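PDB 6NBO: N-isopropylammelide isopropylaminohydrolase from Burkholderia multivorans ATCC 17616, which belongs to the amidohydrolase family of metal-dependent enzymes, which fold as a TIM barrel, and carries zinc in its active site. Local coordinates for residues Arg122-Val127 against Lys245-His250; Ala291-Gly296 against Ala340-Thr345; Asp317-Ala322 against Pro383-Val388. One frame throughout, in Å; residues are numbered along the deposited sequence. Where two conformers were deposited one is given.

Contact 1: residues Arg122-Val127 against Lys245-His250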
loop_
_atom_site.group_PDB
_atom_site.type_symbol
_atom_site.label_atom_id
_atom_site.label_comp_id
_atom_site.label_asym_id
_atom_site.label_seq_id
_atom_site.Cartn_x
_atom_site.Cartn_y
_atom_site.Cartn_z
ATOM N N ARG A 122 -3.587 -5.331 -5.430
ATOM C CA ARG A 122 -2.546 -5.632 -4.461
ATOM C C ARG A 122 -2.642 -4.617 -3.333
ATOM O O ARG A 122 -2.666 -3.410 -3.589
ATOM C CB ARG A 122 -1.172 -5.581 -5.123
ATOM C CG ARG A 122 -1.080 -6.527 -6.328
ATOM C CD ARG A 122 0.308 -6.844 -6.670
ATOM N NE ARG A 122 0.460 -7.344 -8.036
ATOM C CZ ARG A 122 1.310 -8.309 -8.357
ATOM N NH1 ARG A 122 2.019 -8.888 -7.400
ATOM N NH2 ARG A 122 1.451 -8.700 -9.617
ATOM N N ILE A 123 -2.698 -5.099 -2.092
ATOM C CA ILE A 123 -2.895 -4.236 -0.926
ATOM C C ILE A 123 -1.927 -4.645 0.172
ATOM O O ILE A 123 -1.857 -5.825 0.527
ATOM C CB ILE A 123 -4.335 -4.317 -0.388
ATOM C CG1 ILE A 123 -5.370 -4.005 -1.482
ATOM C CG2 ILE A 123 -4.475 -3.426 0.865
ATOM C CD1 ILE A 123 -6.843 -4.070 -0.975
ATOM N N ARG A 124 -1.199 -3.675 0.725
ATOM C CA ARG A 124 -0.510 -3.853 2.000
ATOM C C ARG A 124 -1.328 -3.178 3.090
ATOM O O ARG A 124 -1.533 -1.957 3.058
ATOM C CB ARG A 124 0.910 -3.273 1.980
ATOM C CG ARG A 124 1.591 -3.364 3.369
ATOM C CD ARG A 124 3.062 -2.906 3.341
ATOM N NE ARG A 124 3.908 -3.871 2.651
ATOM C CZ ARG A 124 5.232 -3.817 2.619
ATOM N NH1 ARG A 124 5.876 -2.850 3.266
ATOM N NH2 ARG A 124 5.910 -4.741 1.942
ATOM N N THR A 125 -1.799 -3.961 4.049
ATOM C CA THR A 125 -2.585 -3.415 5.139
ATOM C C THR A 125 -1.893 -3.695 6.458
ATOM O O THR A 125 -1.325 -4.771 6.673
ATOM C CB THR A 125 -4.015 -3.977 5.191
ATOM O OG1 THR A 125 -4.745 -3.309 6.235
ATOM C CG2 THR A 125 -4.015 -5.489 5.469
ATOM N N HIS A 126 -1.915 -2.700 7.320
ATOM C CA HIS A 126 -1.589 -2.905 8.714
ATOM C C HIS A 126 -2.847 -3.384 9.422
ATOM O O HIS A 126 -3.964 -3.086 8.997
ATOM C CB HIS A 126 -1.049 -1.603 9.309
ATOM C CG HIS A 126 0.186 -1.117 8.599
ATOM N ND1 HIS A 126 1.431 -1.111 9.186
ATOM C CD2 HIS A 126 0.366 -0.665 7.334
ATOM C CE1 HIS A 126 2.328 -0.675 8.319
ATOM N NE2 HIS A 126 1.709 -0.393 7.186
ATOM N N VAL A 127 -2.661 -4.197 10.455
ATOM C CA VAL A 127 -3.773 -4.715 11.248
ATOM C C VAL A 127 -3.378 -4.587 12.708
ATOM O O VAL A 127 -2.274 -4.988 13.084
ATOM C CB VAL A 127 -4.100 -6.182 10.909
ATOM C CG1 VAL A 127 -5.225 -6.689 11.808
ATOM C CG2 VAL A 127 -4.480 -6.322 9.435
ATOM N N LYS A 245 14.153 -5.427 3.141
ATOM C CA LYS A 245 13.145 -6.016 4.012
ATOM C C LYS A 245 12.552 -5.029 5.005
ATOM O O LYS A 245 11.703 -5.425 5.812
ATOM C CB LYS A 245 13.733 -7.211 4.773
ATOM C CG LYS A 245 13.816 -8.473 3.923
ATOM C CD LYS A 245 14.428 -9.620 4.700
ATOM C CE LYS A 245 13.450 -10.768 4.884
ATOM N NZ LYS A 245 14.074 -11.870 5.679
ATOM N N VAL A 246 12.951 -3.757 4.970
ATOM C CA VAL A 246 12.438 -2.760 5.908
ATOM C C VAL A 246 11.802 -1.618 5.126
ATOM O O VAL A 246 12.356 -1.149 4.128
ATOM C CB VAL A 246 13.558 -2.242 6.840
ATOM C CG1 VAL A 246 13.061 -1.058 7.694
ATOM C CG2 VAL A 246 14.052 -3.365 7.735
ATOM N N THR A 247 10.625 -1.186 5.578
ATOM C CA THR A 247 9.890 -0.063 5.022
ATOM C C THR A 247 9.655 0.934 6.147
ATOM O O THR A 247 9.362 0.538 7.286
ATOM C CB THR A 247 8.546 -0.546 4.428
ATOM O OG1 THR A 247 8.807 -1.501 3.395
ATOM C CG2 THR A 247 7.707 0.601 3.864
ATOM N N ILE A 248 9.807 2.219 5.841
ATOM C CA ILE A 248 9.482 3.294 6.777
ATOM C C ILE A 248 8.208 3.962 6.296
ATOM O O ILE A 248 8.177 4.523 5.194
ATOM C CB ILE A 248 10.605 4.340 6.875
ATOM C CG1 ILE A 248 11.963 3.656 7.037
ATOM C CG2 ILE A 248 10.297 5.302 8.041
ATOM C CD1 ILE A 248 12.107 2.896 8.335
ATOM N N SER A 249 7.161 3.935 7.121
ATOM C CA SER A 249 5.914 4.598 6.757
ATOM C C SER A 249 5.858 5.999 7.356
ATOM O O SER A 249 6.239 6.204 8.513
ATOM C CB SER A 249 4.708 3.784 7.227
ATOM O OG SER A 249 4.505 2.641 6.395
ATOM N N HIS A 250 5.353 6.945 6.553
ATOM C CA HIS A 250 5.118 8.351 6.881
ATOM C C HIS A 250 6.424 9.140 6.830
ATOM O O HIS A 250 6.631 9.930 5.903
ATOM C CB HIS A 250 4.406 8.478 8.230
ATOM C CG HIS A 250 3.115 7.719 8.282
ATOM N ND1 HIS A 250 2.199 7.744 7.249
ATOM C CD2 HIS A 250 2.607 6.878 9.214
ATOM C CE1 HIS A 250 1.172 6.970 7.554
ATOM N NE2 HIS A 250 1.390 6.436 8.744
HETATM O O HOH W 1 2.723 0.380 4.639
#

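Contact 2: residues Ala291-Gly296 against Ala340-Thr345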
loop_
_atom_site.group_PDB
_atom_site.type_symbol
_atom_site.label_atom_id
_atom_site.label_comp_id
_atom_site.label_asym_id
_atom_site.label_seq_id
_atom_site.Cartn_x
_atom_site.Cartn_y
_atom_site.Cartn_z
ATOM N N ALA A 291 12.887 14.283 -3.926
ATOM C CA ALA A 291 14.145 14.080 -3.207
ATOM C C ALA A 291 14.423 12.600 -2.986
ATOM O O ALA A 291 15.565 12.144 -3.145
ATOM C CB ALA A 291 14.136 14.825 -1.871
ATOM N N CYS A 292 13.400 11.830 -2.602
ATOM C CA CYS A 292 13.566 10.383 -2.504
ATOM C C CYS A 292 14.018 9.797 -3.834
ATOM O O CYS A 292 14.989 9.032 -3.893
ATOM C CB CYS A 292 12.255 9.734 -2.056
ATOM S SG CYS A 292 11.748 10.244 -0.419
ATOM N N ARG A 293 13.326 10.161 -4.912
ATOM C CA ARG A 293 13.645 9.637 -6.236
ATOM C C ARG A 293 15.082 9.958 -6.620
ATOM O O ARG A 293 15.818 9.090 -7.101
ATOM C CB ARG A 293 12.668 10.224 -7.254
ATOM C CG ARG A 293 12.887 9.796 -8.689
ATOM C CD ARG A 293 11.893 10.506 -9.620
ATOM N NE ARG A 293 11.808 9.869 -10.932
ATOM C CZ ARG A 293 11.102 8.766 -11.178
ATOM N NH1 ARG A 293 10.422 8.171 -10.197
ATOM N NH2 ARG A 293 11.079 8.250 -12.403
ATOM N N ALA A 294 15.504 11.203 -6.391
ATOM C CA ALA A 294 16.860 11.603 -6.743
ATOM C C ALA A 294 17.891 10.834 -5.936
ATOM O O ALA A 294 18.997 10.580 -6.421
ATOM C CB ALA A 294 17.028 13.110 -6.539
ATOM N N ALA A 295 17.551 10.444 -4.709
ATOM C CA ALA A 295 18.479 9.687 -3.880
ATOM C C ALA A 295 18.423 8.195 -4.154
ATOM O O ALA A 295 19.239 7.452 -3.603
ATOM C CB ALA A 295 18.204 9.944 -2.389
ATOM N N GLY A 296 17.492 7.736 -4.981
ATOM C CA GLY A 296 17.372 6.318 -5.235
ATOM C C GLY A 296 16.488 5.578 -4.257
ATOM O O GLY A 296 16.604 4.353 -4.146
ATOM N N ALA A 340 4.004 10.551 -9.695
ATOM C CA ALA A 340 3.021 10.258 -8.658
ATOM C C ALA A 340 2.284 8.961 -8.963
ATOM O O ALA A 340 2.049 8.145 -8.061
ATOM C CB ALA A 340 2.038 11.425 -8.509
ATOM N N LEU A 341 1.943 8.733 -10.232
ATOM C CA LEU A 341 1.288 7.476 -10.602
ATOM C C LEU A 341 2.195 6.275 -10.335
ATOM O O LEU A 341 1.719 5.198 -9.949
ATOM C CB LEU A 341 0.871 7.522 -12.075
ATOM C CG LEU A 341 0.176 6.279 -12.652
ATOM C CD1 LEU A 341 -1.146 6.033 -11.924
ATOM C CD2 LEU A 341 -0.060 6.451 -14.152
ATOM N N GLU A 342 3.505 6.438 -10.537
ATOM C CA GLU A 342 4.442 5.371 -10.200
ATOM C C GLU A 342 4.339 4.952 -8.729
ATOM O O GLU A 342 4.546 3.776 -8.404
ATOM C CB GLU A 342 5.870 5.820 -10.540
ATOM C CG GLU A 342 6.904 4.728 -10.368
ATOM C CD GLU A 342 8.323 5.161 -10.734
ATOM O OE1 GLU A 342 8.622 6.378 -10.703
ATOM O OE2 GLU A 342 9.142 4.265 -11.038
ATOM N N CYS A 343 4.010 5.890 -7.829
ATOM C CA CYS A 343 3.866 5.574 -6.407
ATOM C C CYS A 343 2.715 4.614 -6.105
ATOM O O CYS A 343 2.696 4.027 -5.015
ATOM C CB CYS A 343 3.646 6.856 -5.593
ATOM S SG CYS A 343 5.062 7.979 -5.643
ATOM N N VAL A 344 1.730 4.480 -6.996
ATOM C CA VAL A 344 0.642 3.529 -6.789
ATOM C C VAL A 344 0.633 2.433 -7.847
ATOM O O VAL A 344 -0.348 1.687 -7.957
ATOM C CB VAL A 344 -0.733 4.233 -6.712
ATOM C CG1 VAL A 344 -0.708 5.345 -5.670
ATOM C CG2 VAL A 344 -1.186 4.768 -8.087
ATOM N N THR A 345 1.715 2.313 -8.624
ATOM C CA THR A 345 1.872 1.208 -9.564
ATOM C C THR A 345 3.257 0.572 -9.400
ATOM O O THR A 345 3.501 -0.112 -8.401
ATOM C CB THR A 345 1.619 1.668 -11.011
ATOM O OG1 THR A 345 2.392 2.841 -11.313
ATOM C CG2 THR A 345 0.118 1.999 -11.224
#

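Contact 3: residues Asp317-Ala322 against Pro383-Val388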
loop_
_atom_site.group_PDB
_atom_site.type_symbol
_atom_site.label_atom_id
_atom_site.label_comp_id
_atom_site.label_asym_id
_atom_site.label_seq_id
_atom_site.Cartn_x
_atom_site.Cartn_y
_atom_site.Cartn_z
ATOM N N ASP A 317 -9.948 4.449 -4.472
ATOM C CA ASP A 317 -9.432 4.834 -5.788
ATOM C C ASP A 317 -7.965 5.246 -5.642
ATOM O O ASP A 317 -7.668 6.361 -5.208
ATOM C CB ASP A 317 -10.280 5.971 -6.362
ATOM C CG ASP A 317 -9.924 6.288 -7.797
ATOM O OD1 ASP A 317 -8.849 5.852 -8.241
ATOM O OD2 ASP A 317 -10.710 6.958 -8.489
ATOM N N MET A 318 -7.030 4.362 -6.027
ATOM C CA MET A 318 -5.620 4.716 -5.888
ATOM C C MET A 318 -5.186 5.763 -6.899
ATOM O O MET A 318 -4.153 6.407 -6.686
ATOM C CB MET A 318 -4.717 3.485 -6.004
ATOM C CG MET A 318 -4.823 2.522 -4.804
ATOM S SD MET A 318 -4.680 3.354 -3.210
ATOM C CE MET A 318 -2.975 3.923 -3.287
ATOM N N LEU A 319 -5.937 5.957 -7.986
ATOM C CA LEU A 319 -5.640 7.096 -8.851
ATOM C C LEU A 319 -5.861 8.398 -8.097
ATOM O O LEU A 319 -5.110 9.364 -8.274
ATOM C CB LEU A 319 -6.499 7.060 -10.122
ATOM C CG LEU A 319 -6.191 5.958 -11.139
ATOM C CD1 LEU A 319 -7.007 6.149 -12.428
ATOM C CD2 LEU A 319 -4.682 5.923 -11.432
ATOM N N GLU A 320 -6.887 8.442 -7.238
ATOM C CA GLU A 320 -7.104 9.640 -6.436
ATOM C C GLU A 320 -5.960 9.857 -5.457
ATOM O O GLU A 320 -5.564 11.003 -5.198
ATOM C CB GLU A 320 -8.434 9.553 -5.692
ATOM C CG GLU A 320 -8.748 10.820 -4.915
ATOM C CD GLU A 320 -10.213 10.907 -4.579
ATOM O OE1 GLU A 320 -10.573 10.618 -3.423
ATOM O OE2 GLU A 320 -11.005 11.232 -5.487
ATOM N N ARG A 321 -5.425 8.779 -4.880
ATOM C CA ARG A 321 -4.288 8.953 -3.978
ATOM C C ARG A 321 -3.071 9.474 -4.733
ATOM O O ARG A 321 -2.326 10.326 -4.225
ATOM C CB ARG A 321 -3.970 7.635 -3.268
ATOM C CG ARG A 321 -2.868 7.742 -2.206
ATOM C CD ARG A 321 -3.145 8.839 -1.193
ATOM N NE ARG A 321 -4.523 8.842 -0.690
ATOM C CZ ARG A 321 -4.939 9.604 0.320
ATOM N NH1 ARG A 321 -4.085 10.400 0.949
ATOM N NH2 ARG A 321 -6.202 9.568 0.707
ATOM N N ALA A 322 -2.863 8.989 -5.954
ATOM C CA ALA A 322 -1.788 9.520 -6.783
ATOM C C ALA A 322 -1.983 11.004 -7.023
ATOM O O ALA A 322 -1.029 11.790 -6.925
ATOM C CB ALA A 322 -1.728 8.774 -8.117
ATOM N N PRO A 383 -10.846 8.684 -14.144
ATOM C CA PRO A 383 -11.981 8.087 -14.857
ATOM C C PRO A 383 -12.355 6.732 -14.270
ATOM O O PRO A 383 -11.516 6.017 -13.726
ATOM C CB PRO A 383 -11.467 7.952 -16.301
ATOM C CG PRO A 383 -10.003 7.874 -16.179
ATOM C CD PRO A 383 -9.636 8.743 -14.987
ATOM N N VAL A 384 -13.642 6.389 -14.385
ATOM C CA VAL A 384 -14.114 5.105 -13.878
ATOM C C VAL A 384 -13.289 3.989 -14.498
ATOM O O VAL A 384 -12.850 4.091 -15.648
ATOM C CB VAL A 384 -15.615 4.933 -14.187
ATOM C CG1 VAL A 384 -15.849 4.839 -15.689
ATOM C CG2 VAL A 384 -16.178 3.702 -13.490
ATOM N N ARG A 385 -13.022 2.936 -13.724
ATOM C CA ARG A 385 -12.352 1.773 -14.305
ATOM C C ARG A 385 -13.346 1.062 -15.213
ATOM O O ARG A 385 -14.283 0.405 -14.739
ATOM C CB ARG A 385 -11.829 0.821 -13.231
ATOM C CG ARG A 385 -11.038 1.452 -12.106
ATOM C CD ARG A 385 -9.950 2.415 -12.580
ATOM N NE ARG A 385 -10.310 3.816 -12.356
ATOM C CZ ARG A 385 -10.052 4.482 -11.231
ATOM N NH1 ARG A 385 -9.439 3.882 -10.217
ATOM N NH2 ARG A 385 -10.407 5.756 -11.120
ATOM N N ARG A 386 -13.168 1.203 -16.523
ATOM C CA ARG A 386 -14.089 0.554 -17.447
ATOM C C ARG A 386 -14.029 -0.966 -17.316
ATOM O O ARG A 386 -15.060 -1.648 -17.393
ATOM C CB ARG A 386 -13.774 0.971 -18.878
ATOM C CG ARG A 386 -14.780 0.383 -19.853
ATOM C CD ARG A 386 -14.213 0.298 -21.234
ATOM N NE ARG A 386 -14.000 1.619 -21.801
ATOM C CZ ARG A 386 -13.265 1.841 -22.880
ATOM N NH1 ARG A 386 -12.675 0.820 -23.494
ATOM N NH2 ARG A 386 -13.114 3.077 -23.340
ATOM N N LEU A 387 -12.835 -1.504 -17.099
ATOM C CA LEU A 387 -12.607 -2.941 -16.992
ATOM C C LEU A 387 -11.522 -3.177 -15.959
ATOM O O LEU A 387 -10.515 -2.470 -15.949
ATOM C CB LEU A 387 -12.165 -3.551 -18.330
ATOM C CG LEU A 387 -11.907 -5.065 -18.316
ATOM C CD1 LEU A 387 -13.214 -5.817 -18.101
ATOM C CD2 LEU A 387 -11.252 -5.516 -19.610
ATOM N N VAL A 388 -11.733 -4.149 -15.075
ATOM C CA VAL A 388 -10.681 -4.618 -14.182
ATOM C C VAL A 388 -10.536 -6.110 -14.421
ATOM O O VAL A 388 -11.521 -6.859 -14.348
ATOM C CB VAL A 388 -10.967 -4.314 -12.699
ATOM C CG1 VAL A 388 -9.796 -4.781 -11.833
ATOM C CG2 VAL A 388 -11.203 -2.810 -12.488
#

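Contact 1: residues Arg122-Val127 against Lys245-His250
Arg-124 on strand 120-128 and Thr-247 on strand 246-250 reach for each other from opposite directions across the inside of the barrel. Their CA atoms are 11.5 Å apart, too far for backbone pairing, and just 104 Å² is buried between the segments, so the link is made by side-chain ends. From CB, which points at the facing strand, the arginine chain runs out with CG anti to the backbone N (chi1 175°) and CD still extended, then bends at chi3 (-72°); along the way the side chain touches Val-157 of strand 153-159. Beyond the bend NE is bonded to Gln-155 OE1. At the tip, NH1 of Arg-124 donates to OG1 of Thr-247 over 3.2 Å, with an N-H...O angle of 148°. The hydroxyl lies near the guanidinium plane, at its edge, and the threonine CB sits 3.7 Å from the same NH1. That nitrogen also forms a salt bridge with Asp-216, so the buried charge has an acid close by and the guanidinium is held at several points.

Two residues further along each strand, His-126 and Ser-249 do not bond directly: His-126 NE2 is 4.2 Å from Ser-249 OG. A water bridges them, lying in the plane of the imidazole 2.8 Å from His-126 NE2 and giving a weak, long bond to the Ser-249 OG. The serine hydroxyl is bonded more firmly to Asp-216, and also to His-65, a zinc ligand. With zinc about 5 Å from the His-126 side chain and His-250, a zinc ligand, at the end of the same strand as Ser-249, this is the polar interior of an amidohydrolase TIM barrel, where the zinc ligands gather.

Contact 2: residues Ala291-Gly296 against Ala340-Thr345
Arg-293 and Glu-342 form a surface salt bridge between two helices on the outside of the TIM barrel, joining the last turn of helix 289-295 to Glu-342 of helix 334-342. The backbones stay well apart, the nearest CA atoms being those of Arg-293 and Cys-343 at 10.6 Å, and the segments share only 66 Å² of buried surface.

The ionic interaction spans that gap through two long, stretched side chains. Chi1 of 179° swings the Arg-293 chain away from its own backbone N, and it stays extended as far as NE; Glu-342 is likewise extended beyond CG. The two side chains cross at about a right angle, and their flat ends are not coplanar, with guanidinium and carboxylate planes 62° apart. The bridge is single-pronged: one oxygen, OE1, is met at the guanidinium edge, while the other, Glu-342 OE2, stays 4.2 Å from Arg-293 NH1 and instead pairs with Arg-350. The carboxylate is thus shared between two arginines, which probably helps to keep it ionised.

Hydrogen bonds within each segment shape the turns that follow. Gly-296, with positive phi, leaves helix 289-295 in a Schellman motif; its N bonds to Arg-293 O, the carbonyl of the residue that makes the salt bridge. On the other side a type I turn runs from Glu-342 to Thr-345. There Leu-341 O accepts from Thr-345 OG1 at 2.8 Å and from Val-344 N at 3.0 Å, the two donors approaching from opposite faces of its plane.

The salt-bridge hydrogen bond itself is short: Arg-293 NH1 to Glu-342 OE1 is 2.6 Å, with an N-H...O angle of 160°, on the syn side of the carboxylate.

Contact 3: residues Asp317-Ala322 against Pro383-Val388
Arg-385 grips Asp-317 end-on, and this pair is the tight part of the contact. NH1 of Arg-385 bonds to OD1 of Asp-317 at 2.9 Å, and NH2 to OD2 at the same length. The fork is twisted, the two planes lying 58° apart: OD1 is met from above the carboxylate, OD2 on its syn side but well out of the plane. Bends at chi2 (-48°) and chi3 (106°) fold the arginine back over its own segment, where NE and NH2 both donate to Pro-383 O, at 2.9 and 2.8 Å. Leu-319 CD1 covers one guanidinium face, over its centre and 3.6 Å above the plane. Bonds at the edge and a methyl on the face therefore fix the group's rotation.

The looser part is apolar: Leu-319 CD1 comes only within 4.5 Å of Pro-383 CD. Farther out, Val-384 is solvent-exposed and turns away from the helix.

Asp-317 is also the N-cap of helix 318-328, its OD1 accepting weak bonds from the N atoms of Leu-319 and Glu-320. The helix dipole may further stabilise the carboxylate's negative charge. Arg-385 NH1 has another partner in Ala-118 O, while Leu-319 and Arg-385 both pack on Leu-61 of strand 56-66. Arg-385 also rests on strand 367-370, placing the contact between helix 318-328, strand 56-66 and strand 367-370, just before strand 387-390.

Contact 1 lies at the metal site: its His-250 binds zinc, and its His-126 side chain is about 5 Å from zinc. It is also the deepest, its centre 6 Å from that of the chain, against 14 and 15 Å for contacts 2 and 3. Contact 1 touches neither: its nearest atoms are about 7 Å from contact 2 and about 6 Å from contact 3. The outer two, with centres 19 Å apart, do meet, where helix 318-328 packs on segment 340-345. There Leu-341 CD1 lies 3.6 Å from Leu-319 CD2, and Val-344 CG1 lies 3.6 Å from Met-318 CE. Packing of helix 318-328 on helix 334-342 and the turn after it links the two outer contacts.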